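Local coordinates for protein LysR family transcriptional regulator (PDB 5B7H) that probably controls transcription in response to hydrogen peroxide as an OxyR-type LysR regulator, represented here by its regulatory domain without the DNA-binding part, at residues 25-28 against 29-33; 56-59 against 60-63; 164-167 against 168-171. The protein carries 1 engineered substitution. All coordinates share one frame; numbering follows the deposited sequence. Where two conformers were deposited one is given.

Contact 1. Residues 25-28 against 29-33; sequences TIAP and FLLCD. With SO4 (sulfate ion), chain C.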
ATOM      1  N   THR A  25       7.419  -1.019  -1.589  1.00  7.46           N
ATOM      2  CA  THR A  25       7.710   0.345  -2.077  1.00  6.38           C
ATOM      3  C   THR A  25       7.957   0.389  -3.577  1.00  7.05           C
ATOM      4  O   THR A  25       8.383   1.439  -4.098  1.00  8.66           O
ATOM      5  CB  THR A  25       8.889   0.975  -1.320  1.00  8.94           C
ATOM      6  OG1 THR A  25      10.096   0.220  -1.519  1.00  9.13           O
ATOM      7  CG2 THR A  25       8.564   1.070   0.179  1.00  8.33           C
ATOM      8  N   ILE A  26       7.741  -0.722  -4.294  1.00  7.32           N
ATOM      9  CA  ILE A  26       7.752  -0.733  -5.751  1.00  6.47           C
ATOM     10  C   ILE A  26       6.389  -1.131  -6.296  1.00  8.44           C
ATOM     11  O   ILE A  26       5.873  -0.489  -7.218  1.00  8.03           O
ATOM     12  CB  ILE A  26       8.848  -1.679  -6.310  1.00  6.45           C
ATOM     13  CG1 ILE A  26      10.251  -1.222  -5.879  1.00  7.51           C
ATOM     14  CG2 ILE A  26       8.726  -1.753  -7.840  1.00  7.26           C
ATOM     15  CD1 ILE A  26      11.334  -2.220  -6.333  1.00  9.19           C
ATOM     16  N   ALA A  27       5.776  -2.165  -5.708  1.00  9.32           N
ATOM     17  CA  ALA A  27       4.591  -2.804  -6.300  1.00  7.76           C
ATOM     18  C   ALA A  27       3.452  -1.847  -6.644  1.00  7.96           C
ATOM     19  O   ALA A  27       2.922  -1.956  -7.767  1.00 10.43           O
ATOM     20  CB  ALA A  27       4.094  -3.936  -5.396  1.00 10.20           C
ATOM     21  N   PRO A  28       3.046  -0.916  -5.772  1.00  8.62           N
ATOM     22  CA  PRO A  28       1.884  -0.066  -6.096  1.00  8.90           C
ATOM     23  C   PRO A  28       2.154   0.859  -7.261  1.00 12.36           C
ATOM     24  O   PRO A  28       1.198   1.439  -7.770  1.00 14.37           O
ATOM     25  CB  PRO A  28       1.666   0.759  -4.826  1.00  9.42           C
ATOM     26  CG  PRO A  28       2.417   0.051  -3.749  1.00 16.85           C
ATOM     27  CD  PRO A  28       3.600  -0.608  -4.440  1.00 10.44           C
ATOM     28  N   PHE A  29       3.422   1.096  -7.616  1.00  8.81           N
ATOM     29  CA  PHE A  29       3.766   2.134  -8.584  1.00  8.69           C
ATOM     30  C   PHE A  29       4.135   1.469  -9.906  1.00 10.30           C
ATOM     31  O   PHE A  29       3.335   1.468 -10.852  1.00 13.91           O
ATOM     32  CB  PHE A  29       4.890   2.976  -7.973  1.00  9.75           C
ATOM     33  CG  PHE A  29       4.643   3.319  -6.490  1.00 10.45           C
ATOM     34  CD1 PHE A  29       3.510   4.056  -6.105  1.00  9.70           C
ATOM     35  CD2 PHE A  29       5.505   2.857  -5.515  1.00 11.49           C
ATOM     36  CE1 PHE A  29       3.269   4.362  -4.765  1.00 10.56           C
ATOM     37  CE2 PHE A  29       5.278   3.146  -4.179  1.00 13.37           C
ATOM     38  CZ  PHE A  29       4.147   3.896  -3.797  1.00 13.99           C
ATOM     39  N   LEU A  30       5.274   0.788  -9.960  0.64  9.84           N
ATOM     40  CA  LEU A  30       5.789   0.270 -11.218  0.64  9.53           C
ATOM     41  C   LEU A  30       4.891  -0.788 -11.837  0.64 10.37           C
ATOM     42  O   LEU A  30       4.818  -0.892 -13.074  0.64  9.87           O
ATOM     43  CB  LEU A  30       7.179  -0.317 -10.955  0.64 11.29           C
ATOM     44  CG  LEU A  30       7.880  -1.077 -12.062  0.64 11.23           C
ATOM     45  CD1 LEU A  30       8.230  -0.131 -13.211  0.64 18.54           C
ATOM     46  CD2 LEU A  30       9.181  -1.728 -11.495  0.64 14.57           C
ATOM     47  N   LEU A  31       4.227  -1.628 -11.020  1.00  8.27           N
ATOM     48  CA  LEU A  31       3.467  -2.727 -11.621  1.00  9.02           C
ATOM     49  C   LEU A  31       2.239  -2.261 -12.374  1.00  9.37           C
ATOM     50  O   LEU A  31       1.821  -2.949 -13.312  1.00  9.90           O
ATOM     51  CB  LEU A  31       3.079  -3.769 -10.562  1.00  8.10           C
ATOM     52  CG  LEU A  31       4.282  -4.467  -9.918  1.00 11.60           C
ATOM     53  CD1 LEU A  31       3.713  -5.500  -8.900  1.00  8.84           C
ATOM     54  CD2 LEU A  31       5.181  -5.168 -10.945  1.00 13.55           C
ATOM     55  N   CYS A  32       1.688  -1.101 -12.027  1.00  8.64           N
ATOM     56  CA  CYS A  32       0.576  -0.568 -12.799  1.00 12.22           C
ATOM     57  C   CYS A  32       1.031  -0.353 -14.234  1.00 11.32           C
ATOM     58  O   CYS A  32       0.345  -0.745 -15.194  1.00 11.84           O
ATOM     59  CB  CYS A  32       0.143   0.785 -12.212  1.00 12.02           C
ATOM     60  SG  CYS A  32      -0.611   0.715 -10.566  1.00 15.30           S
ATOM     61  N   ASP A  33       2.223   0.257 -14.386  1.00  9.96           N
ATOM     62  CA  ASP A  33       2.752   0.559 -15.720  1.00 12.36           C
ATOM     63  C   ASP A  33       3.112  -0.730 -16.449  1.00 10.43           C
ATOM     64  O   ASP A  33       2.855  -0.869 -17.659  1.00 10.66           O
ATOM     65  CB  ASP A  33       4.031   1.414 -15.600  1.00 12.75           C
ATOM     66  CG  ASP A  33       3.818   2.762 -14.904  1.00 20.38           C
ATOM     67  OD1 ASP A  33       4.766   3.165 -14.166  1.00 26.88           O
ATOM     68  OD2 ASP A  33       2.757   3.402 -15.113  1.00 20.79           O
TER
HETATM   69  S   SO4 C 401      10.229  -2.144   1.191  1.00 16.69           S
HETATM   70  O1  SO4 C 401      11.285  -3.243   1.158  1.00 23.82           O
HETATM   71  O2  SO4 C 401      10.921  -0.929   1.693  1.00 14.54           O
HETATM   72  O3  SO4 C 401       9.693  -2.018  -0.151  1.00 12.97           O
HETATM   73  O4  SO4 C 401       9.178  -2.547   2.101  1.00 21.18           O
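Phe-29 closes the first turn of helix 27-41 on Ile-26, and the turn shows how a helix start can be held by a shared carbonyl and by packing at once. Phe-29 N bonds to Ile-26 O at 2.9 Å, from above the carbonyl plane. The phenyl ring folds back over the preceding residues: CG stands anti to its own carbonyl carbon (chi1 -44°), which brings one face over Pro-28. CB of that proline lies 4.0 Å from the Phe-29 ring centroid, almost on the normal, a CH-pi contact, while Thr-25 O approaches the ring edge in its plane, 3.5 Å from Phe-29 CD2. Leu-30 supplies the second grip on the same oxygen, its N lying 3.1 Å from Ile-26 O and nearly in line with the C=O. Its side chain runs alongside that of Ile-26, with Leu-30 CD2 3.7 Å from Ile-26 CG2. Leu-31 follows one turn above Ala-27; its CB rests 3.3 Å from Ala-27 O and its CD1 reaches the alanine methyl. Cys-32 then sets SG 3.4 Å from Pro-28 O. At the other end, Thr-25 holds one sulfate oxygen with both its N and OG1, and the sulfate, probably from the crystallisation liquor, is also bound by His-123 and by the backbone N of Leu-125 and of the engineered Ser-124. Ala-27 O accepts a hydrogen bond from Gln-154 NE2 of the second subunit, so this helix start also belongs to the dimer interface. The turn enters the helix of the beta-alpha-beta unit 16-22, 27-41, 45-51: Leu-31 packs on Leu-20 and Leu-49 of the flanking strands, whereas Phe-29 faces helix 167-171 through Met-168 and Ala-169.

Contact 2. Residues 56-59 against 60-63; sequences NLLT and ALRH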
ATOM      1  N   ASN A  56      10.954 -12.449   2.660  1.00  9.80           N
ATOM      2  CA  ASN A  56       9.880 -13.396   2.380  1.00 13.31           C
ATOM      3  C   ASN A  56       9.807 -13.728   0.891  1.00  9.55           C
ATOM      4  O   ASN A  56       9.523 -14.879   0.495  1.00 11.38           O
ATOM      5  CB  ASN A  56       8.541 -12.834   2.883  1.00 13.27           C
ATOM      6  CG  ASN A  56       8.431 -12.881   4.413  1.00 18.65           C
ATOM      7  OD1 ASN A  56       9.152 -13.633   5.066  1.00 16.16           O
ATOM      8  ND2 ASN A  56       7.541 -12.054   4.984  1.00 20.25           N
ATOM      9  N   LEU A  57      10.043 -12.721   0.041  1.00  8.52           N
ATOM     10  CA  LEU A  57      10.005 -12.994  -1.394  1.00 10.29           C
ATOM     11  C   LEU A  57      11.136 -13.923  -1.795  1.00  9.36           C
ATOM     12  O   LEU A  57      10.943 -14.803  -2.648  1.00  9.65           O
ATOM     13  CB  LEU A  57      10.119 -11.697  -2.200  1.00  8.15           C
ATOM     14  CG  LEU A  57       8.918 -10.740  -2.120  1.00  9.76           C
ATOM     15  CD1 LEU A  57       9.241  -9.438  -2.868  1.00  8.98           C
ATOM     16  CD2 LEU A  57       7.684 -11.438  -2.699  1.00  8.97           C
ATOM     17  N   LEU A  58      12.325 -13.711  -1.228  1.00  8.91           N
ATOM     18  CA  LEU A  58      13.454 -14.586  -1.573  1.00  9.35           C
ATOM     19  C   LEU A  58      13.181 -16.040  -1.150  1.00 10.25           C
ATOM     20  O   LEU A  58      13.515 -16.991  -1.881  1.00 10.91           O
ATOM     21  CB  LEU A  58      14.760 -14.029  -0.958  1.00 10.78           C
ATOM     22  CG  LEU A  58      15.307 -12.826  -1.771  1.00 16.53           C
ATOM     23  CD1 LEU A  58      16.346 -12.102  -0.893  1.00 16.89           C
ATOM     24  CD2 LEU A  58      15.914 -13.287  -3.118  1.00 19.86           C
ATOM     25  N   THR A  59      12.589 -16.248   0.034  1.00 10.52           N
ATOM     26  CA  THR A  59      12.235 -17.612   0.435  1.00 13.47           C
ATOM     27  C   THR A  59      11.239 -18.236  -0.546  1.00 12.45           C
ATOM     28  O   THR A  59      11.426 -19.376  -0.999  1.00 12.66           O
ATOM     29  CB  THR A  59      11.631 -17.537   1.820  1.00 12.62           C
ATOM     30  OG1 THR A  59      12.605 -16.962   2.717  1.00 16.09           O
ATOM     31  CG2 THR A  59      11.194 -18.931   2.294  1.00 13.94           C
ATOM     32  N   ALA A  60      10.217 -17.465  -0.951  1.00 10.26           N
ATOM     33  CA  ALA A  60       9.262 -17.997  -1.909  1.00 11.26           C
ATOM     34  C   ALA A  60       9.923 -18.301  -3.248  1.00 11.81           C
ATOM     35  O   ALA A  60       9.624 -19.335  -3.874  1.00 12.24           O
ATOM     36  CB  ALA A  60       8.151 -16.966  -2.114  1.00 11.78           C
ATOM     37  N   LEU A  61      10.875 -17.450  -3.677  1.00 10.03           N
ATOM     38  CA  LEU A  61      11.576 -17.721  -4.915  1.00 10.38           C
ATOM     39  C   LEU A  61      12.412 -18.991  -4.806  1.00 10.95           C
ATOM     40  O   LEU A  61      12.392 -19.824  -5.724  1.00 11.26           O
ATOM     41  CB  LEU A  61      12.481 -16.526  -5.247  1.00  9.30           C
ATOM     42  CG  LEU A  61      13.264 -16.662  -6.567  1.00  9.34           C
ATOM     43  CD1 LEU A  61      12.344 -16.722  -7.813  1.00 10.28           C
ATOM     44  CD2 LEU A  61      14.366 -15.560  -6.647  1.00  9.16           C
ATOM     45  N   ARG A  62      13.172 -19.135  -3.708  0.64 10.75           N
ATOM     46  CA  ARG A  62      13.981 -20.340  -3.505  0.64 11.52           C
ATOM     47  C   ARG A  62      13.101 -21.569  -3.577  0.64 13.85           C
ATOM     48  O   ARG A  62      13.468 -22.588  -4.206  0.64 12.46           O
ATOM     49  CB  ARG A  62      14.600 -20.263  -2.112  0.64 11.91           C
ATOM     50  CG  ARG A  62      15.864 -19.417  -2.093  0.64 14.44           C
ATOM     51  CD  ARG A  62      16.746 -19.652  -0.838  0.64 15.44           C
ATOM     52  NE  ARG A  62      16.054 -19.571   0.444  0.64 17.36           N
ATOM     53  CZ  ARG A  62      15.765 -18.440   1.105  0.64 26.91           C
ATOM     54  NH1 ARG A  62      16.119 -17.243   0.631  0.64 23.14           N
ATOM     55  NH2 ARG A  62      15.130 -18.514   2.264  0.64 26.73           N
ATOM     56  N   HIS A  63      11.927 -21.479  -2.943  1.00 15.47           N
ATOM     57  CA  HIS A  63      11.018 -22.620  -2.809  1.00 15.86           C
ATOM     58  C   HIS A  63      10.181 -22.857  -4.067  1.00 17.14           C
ATOM     59  O   HIS A  63       9.305 -23.723  -4.069  1.00 18.56           O
ATOM     60  CB  HIS A  63      10.108 -22.379  -1.608  1.00 15.27           C
ATOM     61  CG  HIS A  63      10.806 -22.521  -0.279  1.00 17.40           C
ATOM     62  ND1 HIS A  63      10.122 -22.571   0.912  1.00 35.66           N
ATOM     63  CD2 HIS A  63      12.115 -22.638   0.045  1.00 22.01           C
ATOM     64  CE1 HIS A  63      10.973 -22.729   1.913  1.00 30.06           C
ATOM     65  NE2 HIS A  63      12.191 -22.781   1.414  1.00 24.09           N
TER
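Arg-62 reaches back along the helix over Leu-58 and Thr-59, one turn earlier, in one of two modelled conformers; a crystal neighbour also touches the side chain, so its pose is provisional. Arg-62 CB lies 3.5 Å from Leu-58 O, the same oxygen that accepts the backbone bond of Arg-62 N, and CG is a little nearer, at 3.4 Å. The chain then bends at the third torsion (chi3 -51°), turning the guanidinium back toward the helix instead of straight out from it. Arg-62 CZ settles 3.7 Å from Thr-59 CA, which lies over one face of the flat group, displaced toward its rim. Four successive i to i+4 backbone bonds, from Ala-60 N through His-63 N, make this the last turn of helix 54-62, whose inner side places Leu-58 and Leu-61 on Leu-69 of strand 68-73. At the end of the side chain, Arg-62 NH1 is 3.8 Å from Leu-58 CB. Arg-62 NH2 lies 3.0 Å from Thr-59 OG1, a hydroxyl already hydrogen-bonded to Thr-55 O. The second branch of this threonine, CG2, is anti to the backbone N and projects over a face of the His-63 imidazole, 4.0 Å from its centroid in a CH-pi contact.

Contact 3. Residues 164-167 against 168-171; sequences FIPQ and MAID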
ATOM      1  N   PHE A 164      12.562  10.213   3.222  1.00 10.94           N
ATOM      2  CA  PHE A 164      13.004   9.899   1.860  1.00  8.87           C
ATOM      3  C   PHE A 164      11.923   9.115   1.146  1.00 10.20           C
ATOM      4  O   PHE A 164      11.375   8.158   1.698  1.00 12.30           O
ATOM      5  CB  PHE A 164      14.283   9.054   1.873  1.00 10.26           C
ATOM      6  CG  PHE A 164      15.397   9.632   2.737  1.00 11.84           C
ATOM      7  CD1 PHE A 164      15.625   9.158   4.020  1.00 12.41           C
ATOM      8  CD2 PHE A 164      16.230  10.629   2.253  1.00 13.76           C
ATOM      9  CE1 PHE A 164      16.666   9.657   4.775  1.00 13.43           C
ATOM     10  CE2 PHE A 164      17.267  11.159   3.020  1.00 13.36           C
ATOM     11  CZ  PHE A 164      17.469  10.677   4.294  1.00 15.76           C
ATOM     12  N   ILE A 165      11.662   9.495  -0.111  0.56 11.04           N
ATOM     13  CA  ILE A 165      10.616   8.901  -0.956  0.56 12.33           C
ATOM     14  C   ILE A 165      11.190   8.543  -2.324  0.56 10.61           C
ATOM     15  O   ILE A 165      11.895   9.367  -2.921  0.56 11.28           O
ATOM     16  CB  ILE A 165       9.442   9.886  -1.169  0.56 10.45           C
ATOM     17  CG1 ILE A 165       8.807  10.238   0.181  0.56 14.70           C
ATOM     18  CG2 ILE A 165       8.358   9.244  -2.026  0.56 11.58           C
ATOM     19  CD1 ILE A 165       8.344   8.982   0.936  0.56 14.77           C
ATOM     20  N   PRO A 166      10.878   7.381  -2.884  1.00  8.92           N
ATOM     21  CA  PRO A 166      11.348   7.081  -4.237  1.00 11.26           C
ATOM     22  C   PRO A 166      10.544   7.834  -5.291  1.00  9.71           C
ATOM     23  O   PRO A 166       9.331   8.069  -5.160  1.00 10.25           O
ATOM     24  CB  PRO A 166      11.113   5.562  -4.345  1.00 12.29           C
ATOM     25  CG  PRO A 166       9.964   5.277  -3.440  1.00 12.96           C
ATOM     26  CD  PRO A 166      10.060   6.302  -2.295  1.00  8.64           C
ATOM     27  N   GLN A 167      11.261   8.186  -6.354  1.00 10.52           N
ATOM     28  CA  GLN A 167      10.687   8.933  -7.453  1.00 10.56           C
ATOM     29  C   GLN A 167       9.484   8.237  -8.037  1.00  9.70           C
ATOM     30  O   GLN A 167       8.494   8.902  -8.375  1.00  9.95           O
ATOM     31  CB  GLN A 167      11.724   9.202  -8.538  1.00 10.57           C
ATOM     32  CG  GLN A 167      11.195  10.211  -9.583  1.00 11.84           C
ATOM     33  CD  GLN A 167      10.940  11.587  -8.988  1.00 17.42           C
ATOM     34  OE1 GLN A 167      11.775  12.102  -8.236  1.00 22.02           O
ATOM     35  NE2 GLN A 167       9.813  12.194  -9.338  1.00 20.86           N
ATOM     36  N   MET A 168       9.513   6.890  -8.128  1.00 10.25           N
ATOM     37  CA  MET A 168       8.353   6.262  -8.751  1.00 10.08           C
ATOM     38  C   MET A 168       7.071   6.492  -7.958  1.00 10.12           C
ATOM     39  O   MET A 168       5.974   6.495  -8.530  1.00  9.53           O
ATOM     40  CB  MET A 168       8.592   4.772  -9.024  1.00  8.60           C
ATOM     41  CG  MET A 168       8.849   3.968  -7.755  1.00 11.09           C
ATOM     42  SD  MET A 168       8.875   2.157  -8.069  1.00 11.91           S
ATOM     43  CE  MET A 168      10.348   2.027  -9.107  1.00 10.40           C
ATOM     44  N   ALA A 169       7.177   6.663  -6.638  1.00  8.20           N
ATOM     45  CA  ALA A 169       5.972   6.967  -5.857  1.00  8.28           C
ATOM     46  C   ALA A 169       5.444   8.356  -6.184  1.00  9.24           C
ATOM     47  O   ALA A 169       4.210   8.549  -6.309  1.00 10.42           O
ATOM     48  CB  ALA A 169       6.271   6.812  -4.361  1.00  9.86           C
ATOM     49  N   ILE A 170       6.352   9.334  -6.293  1.00  8.56           N
ATOM     50  CA  ILE A 170       5.946  10.683  -6.666  1.00 10.51           C
ATOM     51  C   ILE A 170       5.285  10.676  -8.031  1.00 10.66           C
ATOM     52  O   ILE A 170       4.223  11.309  -8.234  1.00 10.61           O
ATOM     53  CB  ILE A 170       7.164  11.616  -6.656  1.00 10.52           C
ATOM     54  CG1 ILE A 170       7.761  11.650  -5.253  1.00 14.54           C
ATOM     55  CG2 ILE A 170       6.725  12.997  -7.072  1.00 11.91           C
ATOM     56  CD1 ILE A 170       9.074  12.439  -5.206  1.00 18.24           C
ATOM     57  N   ASP A 171       5.892   9.949  -8.980  1.00 10.64           N
ATOM     58  CA  ASP A 171       5.362   9.942 -10.351  1.00 11.89           C
ATOM     59  C   ASP A 171       3.989   9.279 -10.447  1.00 14.56           C
ATOM     60  O   ASP A 171       3.254   9.546 -11.410  1.00 16.57           O
ATOM     61  CB  ASP A 171       6.338   9.184 -11.233  1.00 12.42           C
ATOM     62  CG  ASP A 171       7.652   9.952 -11.449  1.00 21.61           C
ATOM     63  OD1 ASP A 171       8.625   9.355 -11.980  1.00 21.60           O
ATOM     64  OD2 ASP A 171       7.743  11.153 -11.096  1.00 19.00           O
TER
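Pro-166 O receives two backbone N-H groups from the turn that follows it: Ala-169 N at 3.0 Å, from well above the carbonyl plane, and Ile-170 N at 3.4 Å, a weak bond. Pro-166 occupies the N-cap position, where the strand stops and the helix starts. Asp-171 N continues the pattern with a straighter bond, 2.9 Å to Gln-167 O. The same residues are also joined through their side chains. Gln-167 CG leaves anti to the backbone N, and the chain bends at chi2, 64°, to carry NE2 across to Asp-171 OD2 at 2.9 Å. This bond is nearly straight (169°) and lies in the amide plane, yet it meets the carboxylate from above, the two planes being turned 47° apart. The other end of the amide, OE1, is bound by Lys-91 NZ, so both ends of the group are held and its rotation is fixed. In one of two modelled conformers, Ile-165 CG2 sits 4.0 Å from Ala-169 CB and also touches Ile-170 CG1. Backbone bonds tie Ile-165 to Lys-91 and Gln-167 to Pro-89, placing strand 163-166, outermost within this chain, beside strand 81-95; helix 167-171 follows at once, with Ile-170 packed on Val-182 of strand 180-198.

The three contacts follow one another along the chain within a single LysR substrate-binding domain; contacts 1 and 3 lie where a helix begins, the latter straight out of a strand, and contact 2 where one ends. Contacts 1 and 3 are neighbours, their centres about 11 Å apart: Phe-29 CZ meets Ala-169 CB and the Met-168 sulfur lies against Ile-26, so the two helix starts face each other directly. Contact 2 stands apart, about 20 Å from contact 1 and about 26 Å from contact 3 between centres. Strand 68-73 beside contact 2, strand 163-166, and strands 16-22 and 45-51, which flank helix 27-41, belong to one mixed sheet that links all three regions.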